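Local coordinates for protein flavin prenyltransferase UbiX (Methanocaldococcus jannaschii, PDB 6M8V) that binds FMN and probably transfers a dimethylallyl group from dimethylallyl phosphate to it, making the prenylated flavin cofactor used by UbiD decarboxylases, at residues Asn30-Asn35 with Ala98-Arg103; Ser36-Ile41 with Tyr59-Asp64; Val167-Ile170 with Asp174-Leu177. One frame throughout, in Å; residues are numbered along the deposited sequence.

Interaction 1 of 3, residues Asn30-Asn35 with Ala98-Arg103; sequences NLIISN and ANLIVR. With FMN (flavin mononucleotide), chain B; FMN (flavin mononucleotide), chain C; PO4 (phosphate ion), chain D.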
loop_
_atom_site.group_PDB
_atom_site.type_symbol
_atom_site.label_atom_id
_atom_site.label_comp_id
_atom_site.label_asym_id
_atom_site.label_seq_id
_atom_site.Cartn_x
_atom_site.Cartn_y
_atom_site.Cartn_z
ATOM N N ASN A 30 -20.783 33.632 2.455
ATOM C CA ASN A 30 -21.074 33.401 1.047
ATOM C C ASN A 30 -21.766 32.052 0.904
ATOM O O ASN A 30 -21.357 31.065 1.521
ATOM C CB ASN A 30 -19.800 33.441 0.202
ATOM C CG ASN A 30 -19.190 34.830 0.130
ATOM O OD1 ASN A 30 -19.350 35.636 1.043
ATOM N ND2 ASN A 30 -18.484 35.113 -0.958
ATOM N N LEU A 31 -22.825 32.020 0.101
ATOM C CA LEU A 31 -23.702 30.863 0.008
ATOM C C LEU A 31 -23.740 30.339 -1.417
ATOM O O LEU A 31 -23.844 31.115 -2.373
ATOM C CB LEU A 31 -25.118 31.218 0.468
ATOM C CG LEU A 31 -26.214 30.152 0.445
ATOM C CD1 LEU A 31 -25.895 28.998 1.387
ATOM C CD2 LEU A 31 -27.540 30.789 0.816
ATOM N N ILE A 32 -23.643 29.019 -1.551
ATOM C CA ILE A 32 -23.854 28.324 -2.815
ATOM C C ILE A 32 -24.817 27.175 -2.554
ATOM O O ILE A 32 -24.660 26.442 -1.572
ATOM C CB ILE A 32 -22.538 27.794 -3.418
ATOM C CG1 ILE A 32 -21.428 28.844 -3.321
ATOM C CG2 ILE A 32 -22.754 27.362 -4.863
ATOM C CD1 ILE A 32 -20.030 28.279 -3.528
ATOM N N ILE A 33 -25.810 27.020 -3.426
ATOM C CA ILE A 33 -26.824 25.976 -3.301
ATOM C C ILE A 33 -26.881 25.223 -4.623
ATOM O O ILE A 33 -27.129 25.827 -5.674
ATOM C CB ILE A 33 -28.206 26.551 -2.937
ATOM C CG1 ILE A 33 -28.113 27.426 -1.684
ATOM C CG2 ILE A 33 -29.214 25.432 -2.721
ATOM C CD1 ILE A 33 -29.401 28.167 -1.343
ATOM N N SER A 34 -26.639 23.914 -4.577
ATOM C CA SER A 34 -26.700 23.120 -5.794
ATOM C C SER A 34 -28.148 22.943 -6.242
ATOM O O SER A 34 -29.092 23.086 -5.457
ATOM C CB SER A 34 -26.056 21.748 -5.588
ATOM O OG SER A 34 -26.858 20.936 -4.747
ATOM N N ASN A 35 -28.314 22.610 -7.525
ATOM C CA ASN A 35 -29.656 22.422 -8.074
ATOM C C ASN A 35 -30.417 21.342 -7.318
ATOM O O ASN A 35 -31.610 21.496 -7.040
ATOM C CB ASN A 35 -29.575 22.079 -9.561
ATOM C CG ASN A 35 -29.358 23.300 -10.429
ATOM O OD1 ASN A 35 -29.710 24.418 -10.048
ATOM N ND2 ASN A 35 -28.774 23.093 -11.604
ATOM N N ALA A 98 -16.229 20.165 -10.928
ATOM C CA ALA A 98 -17.102 20.459 -12.059
ATOM C C ALA A 98 -18.156 21.513 -11.748
ATOM O O ALA A 98 -18.910 21.892 -12.651
ATOM C CB ALA A 98 -17.801 19.186 -12.550
ATOM N N ASN A 99 -18.237 21.982 -10.504
ATOM C CA ASN A 99 -19.130 23.069 -10.126
ATOM C C ASN A 99 -18.390 23.975 -9.153
ATOM O O ASN A 99 -17.241 23.711 -8.781
ATOM C CB ASN A 99 -20.442 22.541 -9.526
ATOM C CG ASN A 99 -20.222 21.634 -8.328
ATOM O OD1 ASN A 99 -19.410 21.924 -7.450
ATOM N ND2 ASN A 99 -20.956 20.529 -8.284
ATOM N N LEU A 100 -19.061 25.047 -8.720
ATOM C CA LEU A 100 -18.391 26.028 -7.872
ATOM C C LEU A 100 -18.140 25.483 -6.469
ATOM O O LEU A 100 -17.120 25.810 -5.854
ATOM C CB LEU A 100 -19.207 27.321 -7.805
ATOM C CG LEU A 100 -18.558 28.497 -7.056
ATOM C CD1 LEU A 100 -17.287 28.943 -7.754
ATOM C CD2 LEU A 100 -19.514 29.686 -6.883
ATOM N N ILE A 101 -19.045 24.646 -5.957
ATOM C CA ILE A 101 -18.879 24.100 -4.612
ATOM C C ILE A 101 -17.581 23.297 -4.513
ATOM O O ILE A 101 -16.738 23.552 -3.647
ATOM C CB ILE A 101 -20.104 23.254 -4.223
ATOM C CG1 ILE A 101 -21.290 24.177 -3.902
ATOM C CG2 ILE A 101 -19.776 22.353 -3.033
ATOM C CD1 ILE A 101 -22.579 23.441 -3.568
ATOM N N VAL A 102 -17.403 22.317 -5.401
ATOM C CA VAL A 102 -16.201 21.490 -5.354
ATOM C C VAL A 102 -14.965 22.322 -5.671
ATOM O O VAL A 102 -13.885 22.082 -5.119
ATOM C CB VAL A 102 -16.351 20.288 -6.311
ATOM C CG1 VAL A 102 -15.156 19.325 -6.188
ATOM C CG2 VAL A 102 -17.644 19.566 -6.032
ATOM N N ARG A 103 -15.100 23.326 -6.539
ATOM C CA ARG A 103 -13.956 24.172 -6.857
ATOM C C ARG A 103 -13.472 24.933 -5.626
ATOM O O ARG A 103 -12.260 25.020 -5.387
ATOM C CB ARG A 103 -14.313 25.128 -8.001
ATOM C CG ARG A 103 -13.277 26.218 -8.277
ATOM C CD ARG A 103 -11.911 25.657 -8.710
ATOM N NE ARG A 103 -10.991 26.740 -9.060
ATOM C CZ ARG A 103 -9.689 26.591 -9.297
ATOM N NH1 ARG A 103 -9.129 25.393 -9.230
ATOM N NH2 ARG A 103 -8.941 27.647 -9.605
HETATM N N1 FMN B . -9.389 25.481 -12.795
HETATM C C2 FMN B . -8.103 24.995 -12.682
HETATM O O2 FMN B . -7.968 23.844 -12.300
HETATM N N3 FMN B . -6.993 25.775 -12.984
HETATM C C4 FMN B . -7.197 27.076 -13.425
HETATM O O4 FMN B . -6.262 27.825 -13.722
HETATM C C4A FMN B . -8.491 27.565 -13.540
HETATM N N5 FMN B . -8.662 28.855 -13.970
HETATM C C5A FMN B . -9.931 29.360 -14.094
HETATM C C6 FMN B . -10.075 30.662 -14.533
HETATM C C7 FMN B . -11.342 31.196 -14.664
HETATM C C7M FMN B . -11.485 32.603 -15.144
HETATM C C8 FMN B . -12.461 30.434 -14.360
HETATM C C8M FMN B . -13.822 31.037 -14.515
HETATM C C9 FMN B . -12.317 29.122 -13.917
HETATM C C9A FMN B . -11.044 28.581 -13.784
HETATM N N10 FMN B . -10.877 27.278 -13.351
HETATM C C10 FMN B . -9.593 26.774 -13.225
HETATM C "C1'" FMN B . -12.073 26.429 -12.999
HETATM C "C2'" FMN B . -12.405 25.406 -14.079
HETATM O "O2'" FMN B . -12.745 26.069 -15.276
HETATM C "C3'" FMN B . -13.568 24.515 -13.671
HETATM O "O3'" FMN B . -13.129 23.544 -12.742
HETATM C "C4'" FMN B . -14.216 23.859 -14.891
HETATM O "O4'" FMN B . -15.260 23.015 -14.466
HETATM C "C5'" FMN B . -13.241 23.062 -15.753
HETATM O "O5'" FMN B . -13.981 22.322 -16.704
HETATM P P FMN B . -13.312 21.760 -18.062
HETATM O O1P FMN B . -12.891 22.922 -18.915
HETATM O O2P FMN B . -12.085 20.959 -17.695
HETATM O O3P FMN B . -14.299 20.887 -18.796
HETATM N N1 FMN C . -27.659 11.572 -1.482
HETATM C C2 FMN C . -26.880 11.339 -0.368
HETATM O O2 FMN C . -25.710 11.047 -0.551
HETATM N N3 FMN C . -27.394 11.426 0.921
HETATM C C4 FMN C . -28.730 11.772 1.079
HETATM O O4 FMN C . -29.255 11.878 2.192
HETATM C C4A FMN C . -29.514 12.007 -0.041
HETATM N N5 FMN C . -30.831 12.340 0.146
HETATM C C5A FMN C . -31.625 12.579 -0.946
HETATM C C6 FMN C . -32.947 12.916 -0.729
HETATM C C7 FMN C . -33.770 13.159 -1.811
HETATM C C7M FMN C . -35.196 13.527 -1.565
HETATM C C8 FMN C . -33.275 13.070 -3.105
HETATM C C8M FMN C . -34.188 13.345 -4.259
HETATM C C9 FMN C . -31.943 12.732 -3.325
HETATM C C9A FMN C . -31.112 12.485 -2.238
HETATM N N10 FMN C . -29.783 12.152 -2.432
HETATM C C10 FMN C . -28.986 11.908 -1.326
HETATM C "C1'" FMN C . -29.220 12.033 -3.826
HETATM C "C2'" FMN C . -28.366 13.234 -4.218
HETATM O "O2'" FMN C . -29.158 14.401 -4.223
HETATM C "C3'" FMN C . -27.750 13.059 -5.598
HETATM O "O3'" FMN C . -26.653 12.172 -5.527
HETATM C "C4'" FMN C . -27.336 14.405 -6.193
HETATM O "O4'" FMN C . -26.737 14.194 -7.450
HETATM C "C5'" FMN C . -26.383 15.203 -5.307
HETATM O "O5'" FMN C . -25.892 16.304 -6.048
HETATM P P FMN C . -25.267 17.609 -5.331
HETATM O O1P FMN C . -26.346 18.294 -4.541
HETATM O O2P FMN C . -24.182 17.160 -4.381
HETATM O O3P FMN C . -24.693 18.538 -6.372
HETATM P P PO4 D . -6.102 30.258 -9.250
HETATM O O1 PO4 D . -7.358 30.919 -9.772
HETATM O O2 PO4 D . -4.931 31.212 -9.336
HETATM O O3 PO4 D . -6.298 29.858 -7.804
HETATM O O4 PO4 D . -5.821 29.033 -10.089
#

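Interaction 2 of 3, residues Ser36-Ile41 with Tyr59-Asp64; sequences SAKKII and YYENDD. With FMN (flavin mononucleotide), chain C.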
loop_
_atom_site.group_PDB
_atom_site.type_symbol
_atom_site.label_atom_id
_atom_site.label_comp_id
_atom_site.label_asym_id
_atom_site.label_seq_id
_atom_site.Cartn_x
_atom_site.Cartn_y
_atom_site.Cartn_z
ATOM N N SER A 36 -29.743 20.240 -6.976
ATOM C CA SER A 36 -30.393 19.181 -6.209
ATOM C C SER A 36 -30.831 19.680 -4.838
ATOM O O SER A 36 -31.923 19.341 -4.365
ATOM C CB SER A 36 -29.452 17.985 -6.060
ATOM O OG SER A 36 -29.126 17.433 -7.321
ATOM N N ALA A 37 -29.987 20.483 -4.179
ATOM C CA ALA A 37 -30.343 21.013 -2.866
ATOM C C ALA A 37 -31.535 21.958 -2.947
ATOM O O ALA A 37 -32.335 22.026 -2.006
ATOM C CB ALA A 37 -29.142 21.718 -2.234
ATOM N N LYS A 38 -31.675 22.695 -4.054
ATOM C CA LYS A 38 -32.842 23.555 -4.218
ATOM C C LYS A 38 -34.129 22.747 -4.141
ATOM O O LYS A 38 -35.087 23.154 -3.477
ATOM C CB LYS A 38 -32.768 24.308 -5.545
ATOM C CG LYS A 38 -31.699 25.386 -5.607
ATOM C CD LYS A 38 -31.603 25.950 -7.018
ATOM C CE LYS A 38 -30.638 27.119 -7.102
ATOM N NZ LYS A 38 -30.480 27.579 -8.511
ATOM N N LYS A 39 -34.157 21.579 -4.790
ATOM C CA LYS A 39 -35.332 20.716 -4.703
ATOM C C LYS A 39 -35.511 20.140 -3.304
ATOM O O LYS A 39 -36.646 19.957 -2.856
ATOM C CB LYS A 39 -35.233 19.589 -5.731
ATOM C CG LYS A 39 -35.162 20.067 -7.171
ATOM C CD LYS A 39 -34.514 19.023 -8.064
ATOM C CE LYS A 39 -34.382 19.518 -9.496
ATOM N NZ LYS A 39 -33.503 18.617 -10.297
ATOM N N ILE A 40 -34.416 19.858 -2.595
ATOM C CA ILE A 40 -34.543 19.256 -1.271
ATOM C C ILE A 40 -35.010 20.291 -0.250
ATOM O O ILE A 40 -35.812 19.982 0.639
ATOM C CB ILE A 40 -33.217 18.589 -0.863
ATOM C CG1 ILE A 40 -32.965 17.375 -1.761
ATOM C CG2 ILE A 40 -33.242 18.174 0.600
ATOM C CD1 ILE A 40 -31.922 16.418 -1.243
ATOM N N ILE A 41 -34.517 21.528 -0.359
ATOM C CA ILE A 41 -35.024 22.617 0.476
ATOM C C ILE A 41 -36.535 22.745 0.312
ATOM O O ILE A 41 -37.280 22.890 1.289
ATOM C CB ILE A 41 -34.317 23.937 0.122
ATOM C CG1 ILE A 41 -32.843 23.900 0.530
ATOM C CG2 ILE A 41 -35.027 25.122 0.771
ATOM C CD1 ILE A 41 -32.047 25.047 -0.048
ATOM N N TYR A 59 -24.474 35.449 -2.566
ATOM C CA TYR A 59 -24.907 34.189 -3.148
ATOM C C TYR A 59 -24.301 34.044 -4.534
ATOM O O TYR A 59 -24.165 35.028 -5.264
ATOM C CB TYR A 59 -26.441 34.095 -3.237
ATOM C CG TYR A 59 -26.926 32.850 -3.948
ATOM C CD1 TYR A 59 -27.033 31.641 -3.272
ATOM C CD2 TYR A 59 -27.257 32.878 -5.299
ATOM C CE1 TYR A 59 -27.463 30.492 -3.918
ATOM C CE2 TYR A 59 -27.690 31.735 -5.954
ATOM C CZ TYR A 59 -27.789 30.545 -5.259
ATOM O OH TYR A 59 -28.221 29.405 -5.902
ATOM N N TYR A 60 -23.928 32.815 -4.891
ATOM C CA TYR A 60 -23.449 32.516 -6.232
ATOM C C TYR A 60 -24.071 31.212 -6.709
ATOM O O TYR A 60 -24.250 30.275 -5.925
ATOM C CB TYR A 60 -21.920 32.418 -6.281
ATOM C CG TYR A 60 -21.200 33.671 -5.847
ATOM C CD1 TYR A 60 -21.057 34.755 -6.713
ATOM C CD2 TYR A 60 -20.655 33.773 -4.575
ATOM C CE1 TYR A 60 -20.392 35.904 -6.315
ATOM C CE2 TYR A 60 -19.990 34.912 -4.172
ATOM C CZ TYR A 60 -19.862 35.976 -5.042
ATOM O OH TYR A 60 -19.198 37.107 -4.630
ATOM N N GLU A 61 -24.406 31.163 -7.995
ATOM C CA GLU A 61 -24.935 29.940 -8.576
ATOM C C GLU A 61 -23.839 28.883 -8.651
ATOM O O GLU A 61 -22.659 29.194 -8.829
ATOM C CB GLU A 61 -25.508 30.218 -9.966
ATOM C CG GLU A 61 -26.782 29.446 -10.288
ATOM C CD GLU A 61 -27.881 29.675 -9.269
ATOM O OE1 GLU A 61 -28.076 28.806 -8.396
ATOM O OE2 GLU A 61 -28.555 30.721 -9.342
ATOM N N ASN A 62 -24.240 27.618 -8.507
ATOM C CA ASN A 62 -23.266 26.533 -8.507
ATOM C C ASN A 62 -22.565 26.375 -9.849
ATOM O O ASN A 62 -21.548 25.679 -9.915
ATOM C CB ASN A 62 -23.939 25.213 -8.115
ATOM C CG ASN A 62 -22.947 24.186 -7.566
ATOM O OD1 ASN A 62 -21.824 24.528 -7.188
ATOM N ND2 ASN A 62 -23.366 22.925 -7.511
ATOM N N ASP A 63 -23.064 27.008 -10.910
ATOM C CA ASP A 63 -22.420 26.937 -12.213
ATOM C C ASP A 63 -21.743 28.246 -12.604
ATOM O O ASP A 63 -21.293 28.385 -13.745
ATOM C CB ASP A 63 -23.428 26.517 -13.284
ATOM C CG ASP A 63 -24.618 27.462 -13.384
ATOM O OD1 ASP A 63 -24.715 28.418 -12.584
ATOM O OD2 ASP A 63 -25.464 27.235 -14.271
ATOM N N ASP A 64 -21.647 29.203 -11.682
ATOM C CA ASP A 64 -21.076 30.517 -11.981
ATOM C C ASP A 64 -19.580 30.488 -11.680
ATOM O O ASP A 64 -19.110 30.924 -10.628
ATOM C CB ASP A 64 -21.789 31.600 -11.183
ATOM C CG ASP A 64 -21.215 32.985 -11.428
ATOM O OD1 ASP A 64 -20.459 33.158 -12.412
ATOM O OD2 ASP A 64 -21.517 33.899 -10.629
HETATM N N1 FMN C . -27.659 11.572 -1.482
HETATM C C2 FMN C . -26.880 11.339 -0.368
HETATM O O2 FMN C . -25.710 11.047 -0.551
HETATM N N3 FMN C . -27.394 11.426 0.921
HETATM C C4 FMN C . -28.730 11.772 1.079
HETATM O O4 FMN C . -29.255 11.878 2.192
HETATM C C4A FMN C . -29.514 12.007 -0.041
HETATM N N5 FMN C . -30.831 12.340 0.146
HETATM C C5A FMN C . -31.625 12.579 -0.946
HETATM C C6 FMN C . -32.947 12.916 -0.729
HETATM C C7 FMN C . -33.770 13.159 -1.811
HETATM C C7M FMN C . -35.196 13.527 -1.565
HETATM C C8 FMN C . -33.275 13.070 -3.105
HETATM C C8M FMN C . -34.188 13.345 -4.259
HETATM C C9 FMN C . -31.943 12.732 -3.325
HETATM C C9A FMN C . -31.112 12.485 -2.238
HETATM N N10 FMN C . -29.783 12.152 -2.432
HETATM C C10 FMN C . -28.986 11.908 -1.326
HETATM C "C1'" FMN C . -29.220 12.033 -3.826
HETATM C "C2'" FMN C . -28.366 13.234 -4.218
HETATM O "O2'" FMN C . -29.158 14.401 -4.223
HETATM C "C3'" FMN C . -27.750 13.059 -5.598
HETATM O "O3'" FMN C . -26.653 12.172 -5.527
HETATM C "C4'" FMN C . -27.336 14.405 -6.193
HETATM O "O4'" FMN C . -26.737 14.194 -7.450
HETATM C "C5'" FMN C . -26.383 15.203 -5.307
HETATM O "O5'" FMN C . -25.892 16.304 -6.048
HETATM P P FMN C . -25.267 17.609 -5.331
HETATM O O1P FMN C . -26.346 18.294 -4.541
HETATM O O2P FMN C . -24.182 17.160 -4.381
HETATM O O3P FMN C . -24.693 18.538 -6.372
#

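Interaction 3 of 3, residues Val167-Ile170 with Asp174-Leu177; sequences VLDI and DNSL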
loop_
_atom_site.group_PDB
_atom_site.type_symbol
_atom_site.label_atom_id
_atom_site.label_comp_id
_atom_site.label_asym_id
_atom_site.label_seq_id
_atom_site.Cartn_x
_atom_site.Cartn_y
_atom_site.Cartn_z
ATOM N N VAL A 167 -20.570 22.777 14.887
ATOM C CA VAL A 167 -19.955 23.374 13.704
ATOM C C VAL A 167 -19.320 24.712 14.055
ATOM O O VAL A 167 -18.185 25.000 13.655
ATOM C CB VAL A 167 -20.987 23.519 12.571
ATOM C CG1 VAL A 167 -20.425 24.392 11.456
ATOM C CG2 VAL A 167 -21.375 22.159 12.038
ATOM N N LEU A 168 -20.031 25.547 14.816
ATOM C CA LEU A 168 -19.449 26.816 15.245
ATOM C C LEU A 168 -18.230 26.588 16.130
ATOM O O LEU A 168 -17.246 27.334 16.046
ATOM C CB LEU A 168 -20.495 27.664 15.974
ATOM C CG LEU A 168 -21.703 28.147 15.163
ATOM C CD1 LEU A 168 -22.599 29.059 16.000
ATOM C CD2 LEU A 168 -21.263 28.849 13.888
ATOM N N ASP A 169 -18.276 25.564 16.986
ATOM C CA ASP A 169 -17.099 25.201 17.775
ATOM C C ASP A 169 -15.880 24.981 16.886
ATOM O O ASP A 169 -14.803 25.529 17.143
ATOM C CB ASP A 169 -17.382 23.946 18.605
ATOM C CG ASP A 169 -18.351 24.201 19.743
ATOM O OD1 ASP A 169 -18.521 25.377 20.127
ATOM O OD2 ASP A 169 -18.928 23.223 20.268
ATOM N N ILE A 170 -16.038 24.175 15.828
ATOM C CA ILE A 170 -14.938 23.891 14.905
ATOM C C ILE A 170 -14.492 25.156 14.182
ATOM O O ILE A 170 -13.303 25.331 13.888
ATOM C CB ILE A 170 -15.359 22.788 13.909
ATOM C CG1 ILE A 170 -15.613 21.470 14.640
ATOM C CG2 ILE A 170 -14.304 22.586 12.846
ATOM C CD1 ILE A 170 -14.347 20.830 15.191
ATOM N N ASP A 174 -17.521 31.365 19.309
ATOM C CA ASP A 174 -18.127 31.147 20.616
ATOM C C ASP A 174 -19.646 31.133 20.506
ATOM O O ASP A 174 -20.244 31.988 19.848
ATOM C CB ASP A 174 -17.697 32.246 21.591
ATOM C CG ASP A 174 -16.423 31.907 22.335
ATOM O OD1 ASP A 174 -16.246 32.410 23.465
ATOM O OD2 ASP A 174 -15.594 31.148 21.791
ATOM N N ASN A 175 -20.273 30.168 21.174
ATOM C CA ASN A 175 -21.724 30.057 21.141
ATOM C C ASN A 175 -22.204 29.312 22.379
ATOM O O ASN A 175 -21.444 28.579 23.022
ATOM C CB ASN A 175 -22.200 29.339 19.877
ATOM C CG ASN A 175 -21.913 27.848 19.916
ATOM O OD1 ASN A 175 -22.737 27.055 20.376
ATOM N ND2 ASN A 175 -20.731 27.462 19.448
ATOM N N SER A 176 -23.482 29.507 22.696
ATOM C CA SER A 176 -24.169 28.774 23.751
ATOM C C SER A 176 -25.392 28.050 23.196
ATOM O O SER A 176 -26.437 27.962 23.845
ATOM C CB SER A 176 -24.563 29.705 24.897
ATOM O OG SER A 176 -25.247 30.851 24.416
ATOM N N LEU A 177 -25.265 27.514 21.978
ATOM C CA LEU A 177 -26.398 26.904 21.290
ATOM C C LEU A 177 -26.849 25.591 21.924
ATOM O O LEU A 177 -27.990 25.171 21.698
ATOM C CB LEU A 177 -26.052 26.662 19.817
ATOM C CG LEU A 177 -26.119 27.869 18.879
ATOM C CD1 LEU A 177 -25.757 27.465 17.458
ATOM C CD2 LEU A 177 -27.498 28.510 18.921
#

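Interaction 1 of 3, residues Asn30-Asn35 with Ala98-Arg103
I32, on the strand 28-33, drives its branched side chain into the start of the helix 100-110, between L100 and I101. Its CB already lies 3.9 Å from CG1 of I101. The CG2 branch comes to 3.6 Å from the same I101 CG1, the two side chains sliding past each other in opposite directions. The other branch turns to L100: with CG1 set beside the backbone N and opposite the carbonyl carbon (chi1 -44°), this atom lies 4.1 Å from L100 CD2, and CD1 reaches the same methyl at 3.7 Å, crossing at about a right angle. These three side chains are apolar and buried. The helix start is fixed by N99, the N-cap residue, whose OD1 takes the V102 N-H at 2.9 Å, nearly straight (177°). Further along, R103 reaches away from the strand; N1 of an FMN lies over one guanidinium face, offset toward its rim and 3.6 Å from NH1, which pairs with E121 of the second subunit. A phosphate ion at its edge, probably from the crystallisation liquor, is weakly bonded through NH2; it also meets Y150 of the third subunit, predicted to bind dimethylallyl phosphate, and may mark the donor's phosphate site. The strand ends at I33, and S34 follows as the N-cap of helix 35-45; I101 CD1 packs loosely on its CB. S34 OG bonds O1P of a different FMN at 2.7 Å and caps A37 N. A strand giving way to a helix whose N-terminus receives a phosphate is typical of the Rossmann-like flavoprotein fold.

Interaction 2 of 3, residues Ser36-Ile41 with Tyr59-Asp64
K38 and Y59 close on E61 from two sides, and both grip one oxygen, OE1. The lysine nitrogen NZ reaches it at 2.7 Å in a salt bridge, and the tyrosine OH donates to it at 2.6 Å. Neither lies in the carboxylate plane: NZ stands 54° out of it and the hydroxyl 41°, on opposite faces, so that OE1 is clamped between them. K38 gets there by running straight beyond CG, every later torsion near 180°, which also brings its CE to 3.5 Å from Y59 OH. This trio is the tight part. The inner flank is firm too, because K38 and Y59 both rest on I33, and W49 meets the lysine as a cation-pi partner and the tyrosine ring to ring. The outer side is looser. E61 is partly exposed at the protein surface, and its OE2 lies 3.8 Å from K38 NZ, too far to share the grip, although it is level with the tyrosine ring at the ring's edge. The salt bridge thus ties the first turn of helix 35-45, another flank of which carries S36 and I40 against FMN, to the edge strand 58-61, across the end of the neighbouring strand 28-33.

Interaction 3 of 3, residues Val167-Ile170 with Asp174-Leu177
The amide of N175 and the carboxylate of D169 meet with their planes only 28° apart. L168 lies over one face of the amide, its CB 3.5 Å from ND2 and its CD1 close to the asparagine CB. At the nitrogen end, D169 OD1 sits slightly off the amide plane, on the side away from L168, and takes a weak hydrogen bond from ND2 (3.1 Å, 132°). ND2 also donates to I173 O. At the other end OD1 of N175 accepts L177 N at 3.0 Å, in the carbonyl plane and on a lone pair. This is an Asx turn, and it bends the chain back beside the helix 156-171 that it has just left; chi1 of 73° places the amide between backbone N and carbonyl carbon, where OD1 can reach two residues ahead. A leucine in place of N175 would probably leave L177 N without its acceptor and set the turn free to open. D169 has stronger partners than the amide: its OD1 forms a salt bridge to R180 and its OD2 one to R166, predicted to bind dimethylallyl phosphate. Beyond the turn, L177 CD1 touches L168 CD1 at 3.8 Å, and both leucines pack on V22 of helix 13-22.

Interactions 1 and 2 are close neighbours, their centres about 7 Å apart, and interaction 2 is nested along the chain inside the loop that interaction 1 closes. They share the parallel sheet, where strands 28-33 and 58-61 lie side by side: L31 O probably bonds to Y60 N, and N62 O to L100 N. Both also touch the same FMN, since strand 28-33 runs directly into helix 35-45 at its phosphate. Interaction 3 comes later in the chain, on the opposite side of the chain's centre, about 24 Å from interaction 1 and about 26 Å from interaction 2 between centres. It joins helix 156-171 to the C-terminal loop, with no direct touch to the other two.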